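Local coordinates for glutamyl-tRNA synthetase (Methanothermobacter thermautotrophicus, PDB 3AII), which probably attaches glutamate to tRNA in two steps, first activating the amino acid with ATP and then passing it to the acceptor end of the tRNA, at residues A[188-193]-A[231-236]; A[252-257]-A[270-275]; A[441-446]-A[495-500]. All blocks are in the same frame, centred on the assembly; numbering follows the deposited sequence. Where two conformers were deposited one is given.

Interaction 1: A[188-193]-A[231-236]. With ZN (zinc ion), chain D.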
ATOM      1  N   ALA A 188      21.573  18.887  25.567  1.00 15.35           N
ATOM      2  CA  ALA A 188      20.651  19.705  24.801  1.00 15.60           C
ATOM      3  C   ALA A 188      20.536  21.081  25.414  1.00 19.89           C
ATOM      4  O   ALA A 188      20.944  21.300  26.555  1.00 19.27           O
ATOM      5  CB  ALA A 188      19.279  19.043  24.720  1.00 15.55           C
ATOM      6  N   TYR A 189      19.993  22.013  24.639  1.00 17.51           N
ATOM      7  CA  TYR A 189      19.812  23.375  25.112  1.00 20.11           C
ATOM      8  C   TYR A 189      18.618  24.014  24.439  1.00 18.65           C
ATOM      9  O   TYR A 189      18.184  23.552  23.378  1.00 16.58           O
ATOM     10  CB  TYR A 189      21.083  24.207  24.881  1.00 19.64           C
ATOM     11  CG  TYR A 189      21.565  24.332  23.450  1.00 18.25           C
ATOM     12  CD1 TYR A 189      22.270  23.305  22.831  1.00 19.03           C
ATOM     13  CD2 TYR A 189      21.340  25.495  22.725  1.00 17.32           C
ATOM     14  CE1 TYR A 189      22.724  23.436  21.541  1.00 19.60           C
ATOM     15  CE2 TYR A 189      21.802  25.635  21.438  1.00 16.68           C
ATOM     16  CZ  TYR A 189      22.489  24.617  20.846  1.00 19.98           C
ATOM     17  OH  TYR A 189      22.934  24.769  19.549  1.00 22.74           O
ATOM     18  N   VAL A 190      18.068  25.057  25.066  1.00 19.20           N
ATOM     19  CA  VAL A 190      16.976  25.798  24.440  1.00 15.59           C
ATOM     20  C   VAL A 190      17.514  27.003  23.693  1.00 20.61           C
ATOM     21  O   VAL A 190      18.087  27.917  24.297  1.00 22.46           O
ATOM     22  CB  VAL A 190      15.932  26.251  25.443  1.00 16.25           C
ATOM     23  CG1 VAL A 190      14.805  26.990  24.706  1.00 19.51           C
ATOM     24  CG2 VAL A 190      15.382  25.044  26.213  1.00 19.09           C
ATOM     25  N   CYS A 191      17.322  26.996  22.382  1.00 17.92           N
ATOM     26  CA  CYS A 191      17.854  28.044  21.525  1.00 19.25           C
ATOM     27  C   CYS A 191      16.759  29.017  21.139  1.00 20.12           C
ATOM     28  O   CYS A 191      15.741  28.635  20.552  1.00 23.94           O
ATOM     29  CB  CYS A 191      18.470  27.449  20.271  1.00 19.34           C
ATOM     30  SG  CYS A 191      19.211  28.693  19.193  1.00 24.38           S
ATOM     31  N   THR A 192      16.996  30.286  21.463  1.00 25.72           N
ATOM     32  CA  THR A 192      16.061  31.361  21.175  1.00 32.38           C
ATOM     33  C   THR A 192      16.554  32.237  20.024  1.00 30.05           C
ATOM     34  O   THR A 192      15.977  33.288  19.756  1.00 31.55           O
ATOM     35  CB  THR A 192      15.870  32.259  22.416  1.00 32.91           C
ATOM     36  OG1 THR A 192      17.155  32.630  22.933  1.00 30.47           O
ATOM     37  CG2 THR A 192      15.094  31.519  23.503  1.00 31.61           C
ATOM     38  N   CYS A 193      17.624  31.808  19.357  1.00 26.44           N
ATOM     39  CA  CYS A 193      18.182  32.544  18.218  1.00 26.63           C
ATOM     40  C   CYS A 193      17.207  32.590  17.059  1.00 30.28           C
ATOM     41  O   CYS A 193      16.400  31.686  16.887  1.00 29.19           O
ATOM     42  CB  CYS A 193      19.477  31.892  17.723  1.00 31.30           C
ATOM     43  SG  CYS A 193      20.876  31.990  18.869  1.00 28.42           S
ATOM     44  N   GLY A 231       7.243  28.487  16.479  1.00 21.84           N
ATOM     45  CA  GLY A 231       8.482  28.886  15.825  1.00 24.89           C
ATOM     46  C   GLY A 231       9.443  29.804  16.583  1.00 22.52           C
ATOM     47  O   GLY A 231      10.493  30.167  16.054  1.00 24.68           O
ATOM     48  N   SER A 232       9.127  30.160  17.826  1.00 19.94           N
ATOM     49  CA  SER A 232       9.911  31.162  18.550  1.00 23.67           C
ATOM     50  C   SER A 232      11.119  30.619  19.317  1.00 27.11           C
ATOM     51  O   SER A 232      12.005  31.377  19.696  1.00 25.50           O
ATOM     52  CB  SER A 232       9.024  31.951  19.519  1.00 26.58           C
ATOM     53  OG  SER A 232       8.473  31.096  20.506  1.00 26.63           O
ATOM     54  N   ALA A 233      11.141  29.319  19.569  1.00 24.35           N
ATOM     55  CA  ALA A 233      12.253  28.715  20.295  1.00 18.42           C
ATOM     56  C   ALA A 233      12.231  27.224  19.993  1.00 17.25           C
ATOM     57  O   ALA A 233      11.175  26.662  19.732  1.00 18.21           O
ATOM     58  CB  ALA A 233      12.105  28.954  21.797  1.00 19.84           C
ATOM     59  N   VAL A 234      13.402  26.599  20.022  1.00 17.24           N
ATOM     60  CA  VAL A 234      13.502  25.155  19.820  1.00 17.21           C
ATOM     61  C   VAL A 234      14.455  24.563  20.854  1.00 16.18           C
ATOM     62  O   VAL A 234      15.279  25.276  21.443  1.00 18.41           O
ATOM     63  CB  VAL A 234      13.997  24.813  18.402  1.00 18.47           C
ATOM     64  CG1 VAL A 234      12.926  25.180  17.376  1.00 18.27           C
ATOM     65  CG2 VAL A 234      15.313  25.530  18.109  1.00 17.59           C
ATOM     66  N   VAL A 235      14.319  23.268  21.111  1.00 15.75           N
ATOM     67  CA  VAL A 235      15.371  22.531  21.794  1.00 13.25           C
ATOM     68  C   VAL A 235      16.282  21.906  20.746  1.00 14.95           C
ATOM     69  O   VAL A 235      15.802  21.295  19.779  1.00 16.32           O
ATOM     70  CB  VAL A 235      14.793  21.415  22.710  1.00 13.76           C
ATOM     71  CG1 VAL A 235      15.920  20.658  23.420  1.00 12.84           C
ATOM     72  CG2 VAL A 235      13.854  22.000  23.749  1.00 15.17           C
ATOM     73  N   ARG A 236      17.589  22.081  20.929  1.00 14.51           N
ATOM     74  CA  ARG A 236      18.595  21.502  20.038  1.00 13.96           C
ATOM     75  C   ARG A 236      19.453  20.496  20.780  1.00 13.83           C
ATOM     76  O   ARG A 236      19.832  20.723  21.921  1.00 17.35           O
ATOM     77  CB  ARG A 236      19.488  22.609  19.466  1.00 18.59           C
ATOM     78  CG  ARG A 236      18.742  23.532  18.523  1.00 19.74           C
ATOM     79  CD  ARG A 236      19.658  24.614  17.956  1.00 24.35           C
ATOM     80  NE  ARG A 236      18.928  25.418  16.971  1.00 26.52           N
ATOM     81  CZ  ARG A 236      18.681  25.027  15.725  1.00 19.87           C
ATOM     82  NH1 ARG A 236      19.111  23.853  15.287  1.00 25.06           N
ATOM     83  NH2 ARG A 236      18.007  25.819  14.904  1.00 33.05           N
TER
HETATM   84 ZN    ZN D1001      20.870  30.025  20.198  1.00 27.33          ZN

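Interaction 2: A[252-257]-A[270-275]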
ATOM      1  N   VAL A 252      17.336  19.856  15.799  1.00 17.22           N
ATOM      2  CA  VAL A 252      16.191  20.213  16.634  1.00 16.78           C
ATOM      3  C   VAL A 252      15.405  18.999  17.135  1.00 14.87           C
ATOM      4  O   VAL A 252      14.955  18.161  16.344  1.00 16.00           O
ATOM      5  CB  VAL A 252      15.229  21.133  15.861  1.00 19.65           C
ATOM      6  CG1 VAL A 252      13.969  21.394  16.661  1.00 18.57           C
ATOM      7  CG2 VAL A 252      15.918  22.441  15.525  1.00 20.65           C
ATOM      8  N   SER A 253      15.237  18.916  18.453  1.00 15.46           N
ATOM      9  CA  SER A 253      14.492  17.819  19.070  1.00 14.88           C
ATOM     10  C   SER A 253      13.075  18.189  19.481  1.00 17.31           C
ATOM     11  O   SER A 253      12.219  17.310  19.584  1.00 15.35           O
ATOM     12  CB  SER A 253      15.240  17.265  20.286  1.00 15.07           C
ATOM     13  OG  SER A 253      15.408  18.257  21.294  1.00 15.53           O
ATOM     14  N   MET A 254      12.827  19.470  19.754  1.00 15.15           N
ATOM     15  CA  MET A 254      11.490  19.928  20.178  1.00 15.86           C
ATOM     16  C   MET A 254      11.157  21.258  19.533  1.00 16.42           C
ATOM     17  O   MET A 254      12.018  22.143  19.473  1.00 16.29           O
ATOM     18  CB  MET A 254      11.428  20.163  21.695  1.00 16.40           C
ATOM     19  CG  MET A 254      11.441  18.960  22.580  1.00 13.92           C
ATOM     20  SD  MET A 254       9.819  18.128  22.480  1.00 25.38           S
ATOM     21  CE  MET A 254       9.981  16.838  23.709  1.00 30.56           C
ATOM     22  N   ARG A 255       9.906  21.408  19.094  1.00 14.85           N
ATOM     23  CA  ARG A 255       9.441  22.664  18.513  0.56 15.27           C
ATOM     24  C   ARG A 255       8.087  23.047  19.083  1.00 17.53           C
ATOM     25  O   ARG A 255       7.416  22.233  19.709  1.00 18.06           O
ATOM     26  CB  ARG A 255       9.339  22.552  16.995  0.56 18.62           C
ATOM     27  CG  ARG A 255       8.392  21.464  16.538  0.56 13.97           C
ATOM     28  CD  ARG A 255       8.238  21.406  15.039  0.56 20.08           C
ATOM     29  NE  ARG A 255       7.205  20.450  14.662  0.56 19.33           N
ATOM     30  CZ  ARG A 255       6.907  20.137  13.407  0.56 38.62           C
ATOM     31  NH1 ARG A 255       5.947  19.257  13.151  0.56 34.89           N
ATOM     32  NH2 ARG A 255       7.571  20.703  12.407  0.56 28.79           N
ATOM     33  N   ILE A 256       7.693  24.297  18.857  1.00 17.26           N
ATOM     34  CA  ILE A 256       6.400  24.777  19.317  1.00 15.88           C
ATOM     35  C   ILE A 256       5.463  24.831  18.115  1.00 18.73           C
ATOM     36  O   ILE A 256       5.819  25.405  17.092  1.00 17.58           O
ATOM     37  CB  ILE A 256       6.526  26.185  19.931  1.00 16.81           C
ATOM     38  CG1 ILE A 256       7.504  26.178  21.117  1.00 17.02           C
ATOM     39  CG2 ILE A 256       5.148  26.688  20.362  1.00 19.62           C
ATOM     40  CD1 ILE A 256       7.953  27.569  21.580  1.00 18.75           C
ATOM     41  N   VAL A 257       4.286  24.218  18.237  1.00 18.26           N
ATOM     42  CA  VAL A 257       3.298  24.204  17.158  1.00 16.77           C
ATOM     43  C   VAL A 257       1.951  24.556  17.750  1.00 23.76           C
ATOM     44  O   VAL A 257       1.488  23.895  18.684  1.00 23.29           O
ATOM     45  CB  VAL A 257       3.183  22.811  16.509  1.00 18.35           C
ATOM     46  CG1 VAL A 257       2.172  22.824  15.340  1.00 19.45           C
ATOM     47  CG2 VAL A 257       4.552  22.315  16.055  1.00 23.74           C
ATOM     48  N   VAL A 270       3.996  21.899  22.584  1.00 16.07           N
ATOM     49  CA  VAL A 270       5.414  21.595  22.408  1.00 13.30           C
ATOM     50  C   VAL A 270       5.520  20.150  21.930  1.00 16.34           C
ATOM     51  O   VAL A 270       5.077  19.232  22.631  1.00 17.89           O
ATOM     52  CB  VAL A 270       6.220  21.791  23.709  1.00 16.15           C
ATOM     53  CG1 VAL A 270       7.692  21.496  23.451  1.00 17.83           C
ATOM     54  CG2 VAL A 270       6.065  23.224  24.245  1.00 17.12           C
ATOM     55  N   TYR A 271       6.086  19.958  20.735  1.00 14.42           N
ATOM     56  CA  TYR A 271       6.082  18.646  20.072  1.00 11.70           C
ATOM     57  C   TYR A 271       7.489  18.165  19.743  1.00 13.92           C
ATOM     58  O   TYR A 271       8.351  18.963  19.362  1.00 16.04           O
ATOM     59  CB  TYR A 271       5.293  18.726  18.763  1.00 14.94           C
ATOM     60  CG  TYR A 271       3.803  18.719  18.974  1.00 15.41           C
ATOM     61  CD1 TYR A 271       3.103  19.899  19.199  1.00 18.70           C
ATOM     62  CD2 TYR A 271       3.105  17.522  18.978  1.00 21.30           C
ATOM     63  CE1 TYR A 271       1.726  19.873  19.391  1.00 21.37           C
ATOM     64  CE2 TYR A 271       1.753  17.492  19.171  1.00 29.22           C
ATOM     65  CZ  TYR A 271       1.072  18.665  19.385  1.00 24.24           C
ATOM     66  OH  TYR A 271      -0.289  18.596  19.566  1.00 33.16           O
ATOM     67  N   PRO A 272       7.727  16.851  19.865  1.00 12.80           N
ATOM     68  CA  PRO A 272       9.038  16.311  19.509  1.00 13.62           C
ATOM     69  C   PRO A 272       9.190  16.180  18.003  1.00 15.77           C
ATOM     70  O   PRO A 272       8.211  15.948  17.264  1.00 14.32           O
ATOM     71  CB  PRO A 272       9.024  14.916  20.150  1.00 14.00           C
ATOM     72  CG  PRO A 272       7.586  14.519  20.081  1.00 16.63           C
ATOM     73  CD  PRO A 272       6.835  15.813  20.406  1.00 15.64           C
ATOM     74  N   MET A 273      10.426  16.344  17.551  1.00 14.97           N
ATOM     75  CA  MET A 273      10.792  15.995  16.190  1.00 16.67           C
ATOM     76  C   MET A 273      11.083  14.509  16.124  1.00 14.68           C
ATOM     77  O   MET A 273      11.445  13.881  17.139  1.00 14.93           O
ATOM     78  CB  MET A 273      12.012  16.791  15.733  1.00 17.16           C
ATOM     79  CG  MET A 273      11.784  18.285  15.715  1.00 17.91           C
ATOM     80  SD  MET A 273      10.466  18.720  14.573  1.00 23.86           S
ATOM     81  CE  MET A 273      11.283  18.517  12.994  1.00 34.07           C
ATOM     82  N   MET A 274      10.897  13.957  14.925  1.00 16.01           N
ATOM     83  CA  MET A 274      10.967  12.519  14.707  0.59 17.00           C
ATOM     84  C   MET A 274      12.225  11.857  15.296  1.00 15.34           C
ATOM     85  O   MET A 274      12.135  10.828  15.976  1.00 16.51           O
ATOM     86  CB  MET A 274      10.826  12.214  13.210  0.59 15.57           C
ATOM     87  CG  MET A 274      10.178  10.875  12.919  0.59 23.60           C
ATOM     88  SD  MET A 274      11.230   9.877  11.868  0.59 62.99           S
ATOM     89  CE  MET A 274      12.779  10.184  12.690  0.59  6.21           C
ATOM     90  N   ASN A 275      13.397  12.425  15.044  1.00 14.27           N
ATOM     91  CA  ASN A 275      14.609  11.770  15.512  1.00 13.36           C
ATOM     92  C   ASN A 275      14.725  11.666  17.030  1.00 15.84           C
ATOM     93  O   ASN A 275      15.370  10.753  17.538  1.00 18.01           O
ATOM     94  CB  ASN A 275      15.855  12.409  14.892  1.00 19.09           C
ATOM     95  CG  ASN A 275      16.036  11.995  13.446  1.00 24.65           C
ATOM     96  OD1 ASN A 275      16.094  12.828  12.536  1.00 30.63           O
ATOM     97  ND2 ASN A 275      16.093  10.696  13.225  1.00 20.11           N
TER
HETATM   98  O   HOH W   1       6.398  17.638  15.634  1.00 29.85           O

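Interaction 3: A[441-446]-A[495-500]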
ATOM      1  N   GLU A 441     -25.905 -22.044 -24.302  1.00 15.98           N
ATOM      2  CA  GLU A 441     -26.811 -22.468 -25.348  1.00 17.05           C
ATOM      3  C   GLU A 441     -26.766 -21.485 -26.521  1.00 19.56           C
ATOM      4  O   GLU A 441     -27.302 -20.378 -26.440  1.00 20.37           O
ATOM      5  CB  GLU A 441     -28.236 -22.574 -24.804  1.00 21.09           C
ATOM      6  CG  GLU A 441     -28.393 -23.499 -23.605  1.00 27.87           C
ATOM      7  CD  GLU A 441     -28.504 -24.966 -23.980  1.00 28.77           C
ATOM      8  OE1 GLU A 441     -28.361 -25.306 -25.188  1.00 25.08           O
ATOM      9  OE2 GLU A 441     -28.749 -25.781 -23.056  1.00 24.24           O
ATOM     10  N   LEU A 442     -26.119 -21.892 -27.605  1.00 18.10           N
ATOM     11  CA  LEU A 442     -26.076 -21.075 -28.808  1.00 16.58           C
ATOM     12  C   LEU A 442     -27.317 -21.387 -29.649  1.00 23.98           C
ATOM     13  O   LEU A 442     -27.495 -22.520 -30.103  1.00 24.70           O
ATOM     14  CB  LEU A 442     -24.800 -21.395 -29.591  1.00 16.68           C
ATOM     15  CG  LEU A 442     -24.767 -20.811 -31.003  1.00 26.05           C
ATOM     16  CD1 LEU A 442     -24.722 -19.298 -30.920  1.00 27.83           C
ATOM     17  CD2 LEU A 442     -23.582 -21.362 -31.795  1.00 26.68           C
ATOM     18  N   ARG A 443     -28.187 -20.396 -29.832  1.00 19.34           N
ATOM     19  CA  ARG A 443     -29.484 -20.636 -30.486  1.00 23.32           C
ATOM     20  C   ARG A 443     -29.650 -19.818 -31.753  1.00 25.13           C
ATOM     21  O   ARG A 443     -30.263 -20.278 -32.724  1.00 26.58           O
ATOM     22  CB  ARG A 443     -30.651 -20.314 -29.545  1.00 27.62           C
ATOM     23  CG  ARG A 443     -30.909 -21.345 -28.467  1.00 45.76           C
ATOM     24  CD  ARG A 443     -32.085 -20.929 -27.592  1.00 54.51           C
ATOM     25  NE  ARG A 443     -33.343 -20.888 -28.336  1.00 43.82           N
ATOM     26  CZ  ARG A 443     -34.504 -20.497 -27.819  1.00 80.99           C
ATOM     27  NH1 ARG A 443     -34.571 -20.108 -26.551  1.00 66.27           N
ATOM     28  NH2 ARG A 443     -35.600 -20.494 -28.569  1.00 69.02           N
ATOM     29  N   GLY A 444     -29.145 -18.589 -31.734  1.00 21.65           N
ATOM     30  CA  GLY A 444     -29.199 -17.737 -32.911  1.00 25.92           C
ATOM     31  C   GLY A 444     -28.318 -16.505 -32.815  1.00 28.82           C
ATOM     32  O   GLY A 444     -27.431 -16.309 -33.639  1.00 28.66           O
ATOM     33  N   GLU A 445     -28.554 -15.674 -31.805  1.00 24.11           N
ATOM     34  CA  GLU A 445     -27.798 -14.432 -31.659  1.00 16.68           C
ATOM     35  C   GLU A 445     -26.753 -14.546 -30.556  1.00 19.46           C
ATOM     36  O   GLU A 445     -26.960 -15.241 -29.559  1.00 20.07           O
ATOM     37  CB  GLU A 445     -28.731 -13.262 -31.335  1.00 21.46           C
ATOM     38  CG  GLU A 445     -29.569 -12.787 -32.523  1.00 25.89           C
ATOM     39  CD  GLU A 445     -30.518 -11.673 -32.137  1.00 46.93           C
ATOM     40  OE1 GLU A 445     -31.196 -11.809 -31.096  1.00 39.67           O
ATOM     41  OE2 GLU A 445     -30.586 -10.667 -32.872  1.00 61.68           O
ATOM     42  N   VAL A 446     -25.637 -13.856 -30.741  1.00 17.71           N
ATOM     43  CA  VAL A 446     -24.599 -13.794 -29.712  1.00 18.77           C
ATOM     44  C   VAL A 446     -24.106 -12.374 -29.545  1.00 18.44           C
ATOM     45  O   VAL A 446     -24.272 -11.530 -30.434  1.00 20.22           O
ATOM     46  CB  VAL A 446     -23.375 -14.673 -30.055  1.00 16.98           C
ATOM     47  CG1 VAL A 446     -23.772 -16.116 -30.204  1.00 20.98           C
ATOM     48  CG2 VAL A 446     -22.666 -14.169 -31.344  1.00 21.25           C
ATOM     49  N   PRO A 495     -24.203 -15.949 -25.265  1.00 16.58           N
ATOM     50  CA  PRO A 495     -25.521 -16.180 -25.870  1.00 19.77           C
ATOM     51  C   PRO A 495     -26.426 -14.979 -25.615  1.00 18.82           C
ATOM     52  O   PRO A 495     -26.500 -14.499 -24.484  1.00 18.60           O
ATOM     53  CB  PRO A 495     -26.055 -17.402 -25.110  1.00 22.07           C
ATOM     54  CG  PRO A 495     -24.852 -18.097 -24.565  1.00 23.37           C
ATOM     55  CD  PRO A 495     -23.797 -17.032 -24.346  1.00 17.66           C
ATOM     56  N   ALA A 496     -27.120 -14.497 -26.637  1.00 17.99           N
ATOM     57  CA  ALA A 496     -27.872 -13.253 -26.477  1.00 22.12           C
ATOM     58  C   ALA A 496     -29.038 -13.384 -25.497  1.00 20.64           C
ATOM     59  O   ALA A 496     -29.345 -12.444 -24.752  1.00 25.93           O
ATOM     60  CB  ALA A 496     -28.363 -12.756 -27.819  1.00 27.80           C
ATOM     61  N   GLU A 497     -29.685 -14.545 -25.496  1.00 19.31           N
ATOM     62  CA  GLU A 497     -30.939 -14.714 -24.765  1.00 28.03           C
ATOM     63  C   GLU A 497     -30.779 -14.553 -23.259  1.00 32.87           C
ATOM     64  O   GLU A 497     -31.682 -14.066 -22.573  1.00 28.78           O
ATOM     65  CB  GLU A 497     -31.565 -16.078 -25.074  1.00 25.96           C
ATOM     66  CG  GLU A 497     -32.166 -16.185 -26.470  1.00 29.60           C
ATOM     67  CD  GLU A 497     -31.162 -16.575 -27.551  1.00 42.08           C
ATOM     68  OE1 GLU A 497     -29.951 -16.712 -27.265  1.00 26.70           O
ATOM     69  OE2 GLU A 497     -31.600 -16.751 -28.706  1.00 43.77           O
ATOM     70  N   SER A 498     -29.627 -14.960 -22.744  1.00 20.64           N
ATOM     71  CA  SER A 498     -29.443 -15.049 -21.297  1.00 19.88           C
ATOM     72  C   SER A 498     -28.337 -14.149 -20.744  1.00 21.33           C
ATOM     73  O   SER A 498     -28.004 -14.235 -19.568  1.00 22.19           O
ATOM     74  CB  SER A 498     -29.164 -16.496 -20.917  1.00 23.89           C
ATOM     75  OG  SER A 498     -28.025 -16.973 -21.617  1.00 21.67           O
ATOM     76  N   ALA A 499     -27.807 -13.279 -21.595  1.00 20.52           N
ATOM     77  CA  ALA A 499     -26.720 -12.379 -21.249  1.00 17.94           C
ATOM     78  C   ALA A 499     -27.112 -11.428 -20.123  1.00 15.81           C
ATOM     79  O   ALA A 499     -28.263 -10.970 -20.061  1.00 22.43           O
ATOM     80  CB  ALA A 499     -26.317 -11.585 -22.482  1.00 20.35           C
ATOM     81  N   LEU A 500     -26.157 -11.138 -19.248  1.00 18.98           N
ATOM     82  CA  LEU A 500     -26.360 -10.236 -18.123  1.00 18.99           C
ATOM     83  C   LEU A 500     -25.533  -8.974 -18.282  1.00 20.40           C
ATOM     84  O   LEU A 500     -24.400  -9.018 -18.749  1.00 18.20           O
ATOM     85  CB  LEU A 500     -25.921 -10.926 -16.834  1.00 23.08           C
ATOM     86  CG  LEU A 500     -26.647 -12.223 -16.486  1.00 26.75           C
ATOM     87  CD1 LEU A 500     -25.982 -12.868 -15.259  1.00 22.38           C
ATOM     88  CD2 LEU A 500     -28.096 -11.922 -16.213  1.00 27.68           C
TER
HETATM   89  O   HOH W   2     -29.419 -19.087 -25.664  1.00 23.15           O
HETATM   90  O   HOH W   3     -28.208 -17.602 -29.087  1.00 24.69           O
HETATM   91  O   HOH W   4     -31.183 -15.731 -30.925  1.00 36.12           O

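Interaction 1: A[188-193]-A[231-236]
Tyr189 and Arg236 face each other as a hydrogen-bonded antiparallel pair, Tyr189 N reaching Arg236 O at 3.0 Å and Arg236 N returning to Tyr189 O at 2.9 Å. On the same face of the sheet their side chains meet: Arg236 CB sits over one face of the phenol ring, 4.1 Å from its centroid, a CH-pi contact offset toward the rim. Further along, the arginine chain runs extended from CG to NE, CD lying 3.6 Å from Tyr189 OH. Cys191 CB then approaches the guanidinium at its edge, in plane, and is 3.8 Å from Arg236 CD. Cys191 is paired with Val234, its N giving a 2.8 Å bond to Val234 O. With SG anti to the backbone N (chi1 -178°), Cys191 turns its sulfur to the zinc ion, 2.4 Å away; Cys193 SG binds the same metal, and Cys193 N donates to Cys191 SG at 3.5 Å. On the other face Val190 and Val235 pack against each other and against Trp222 of helix 215-224. Asp250 positions the polar ends from outside, its carboxylate taking Tyr189 OH and its carbonyl Arg236 NH1, while Phe198 makes a cation-pi contact with the arginine. Cys208 and Cys210 complete the four-cysteine zinc site, whose first Cys-X-Cys pair spans the end of an edge strand and the loop that follows.

Interaction 2: A[252-257]-A[270-275]
Ser253 and Met254, which meet Met273 and Pro272 across this contact, form a classic beta bulge in strand 252-256, both facing Val235 of strand 234-237. Met273 N gives a 2.9 Å bond to Ser253 O, approaching from above the carbonyl plane. Next to it, Arg255 and Tyr271 form a hydrogen-bonded antiparallel pair, Arg255 N to Tyr271 O at 2.9 Å and Tyr271 N to Arg255 O at 2.8 Å. Met273 CG touches Val252 O at 3.2 Å and packs on Val252 CG1. The Arg255 side chain was modelled in two conformers; in one of them Met273 SD rests over a face of the guanidinium, 3.5 Å from Arg255 CD, and water 1 donates to Pro272 O while taking a weak bond from Arg255 NH1. There the arginine runs extended, whereas Met273, bent at chi2 (-61°) and chi3 (-75°), curls its sulfur back across it at about a right angle. Cut back to an alanine here, Met273 would lose its CG and SD, which is likely to open a gap beside Val252 and take the sulfur from the Arg255 guanidinium. On the face away from Arg255, Met254 bends at chi2 and lays SD 3.6 Å from Pro272 CA. Met254 and Pro272 lie against Tyr175 of helix 172-184, and Met273 occupies the N-cap position of helix 274-284.

Interaction 3: A[441-446]-A[495-500]
At the end of strand 489-495 in the anticodon-binding region, the chain leaves its partner strand 445-449, and this contact marks the last step of the pairing. Val446 and Pro495 form a non-hydrogen-bonded antiparallel pair whose side chains diverge. Ala496 N then donates to Glu445 O at 3.0 Å, coming from above the carbonyl plane rather than along a lone pair. Ala496 CB lies beside Glu445 CB, 3.6 Å away, and Pro495 CB meets Glu441 O at 3.5 Å. Three waters link Glu497 to the 441-446 backbone. The Glu497 side chain bends at chi2 (85°), folding the acid back toward the 441-446 turn. Water 2 joins Glu497 OE1 to Glu441 O; water 3 donates to the same OE1 at 2.7 Å and to Glu445 O while accepting from Arg443 N. Water 4 accepts a hydrogen bond from Glu445 N and donates to Glu497 OE2. Glu445 O is thus gripped by Ala496 N as well as water 3. Glu497 OE2 lies 4.5 Å from Arg443 NE but well out of the guanidinium plane; no N-H points at it, and any attraction is probably one of charge alone. Trp493 of strand 489-495 packs on Leu442 and Val446, which flank the turn. The arrangement belongs to the antiparallel strand pairing of the beta-barrel anticodon-binding region of the GluRS/GlnRS family.

Overall arrangement
From the N terminus, interaction 1 comes first, bringing strand 234-237 back beside strand 188-191 after an excursion about half helical that also supplies the other two zinc-binding cysteines. Interaction 2 follows in series: strand 252-256 pairs with 270-272 across a short loop without helix or strand. Because 234-237 and 252-256 are neighbours, the two contacts join into one four-stranded antiparallel sheet in the catalytic region, linked by probable hydrogen bonds between Val235 and both Ser253 and Met254. Interaction 3, about 68 Å between centres from interaction 2, closes a 48-residue loop, half of it strand, joining the end of strand 489-495 and the turn after it to the start of strand 445-449. None nests or crosses.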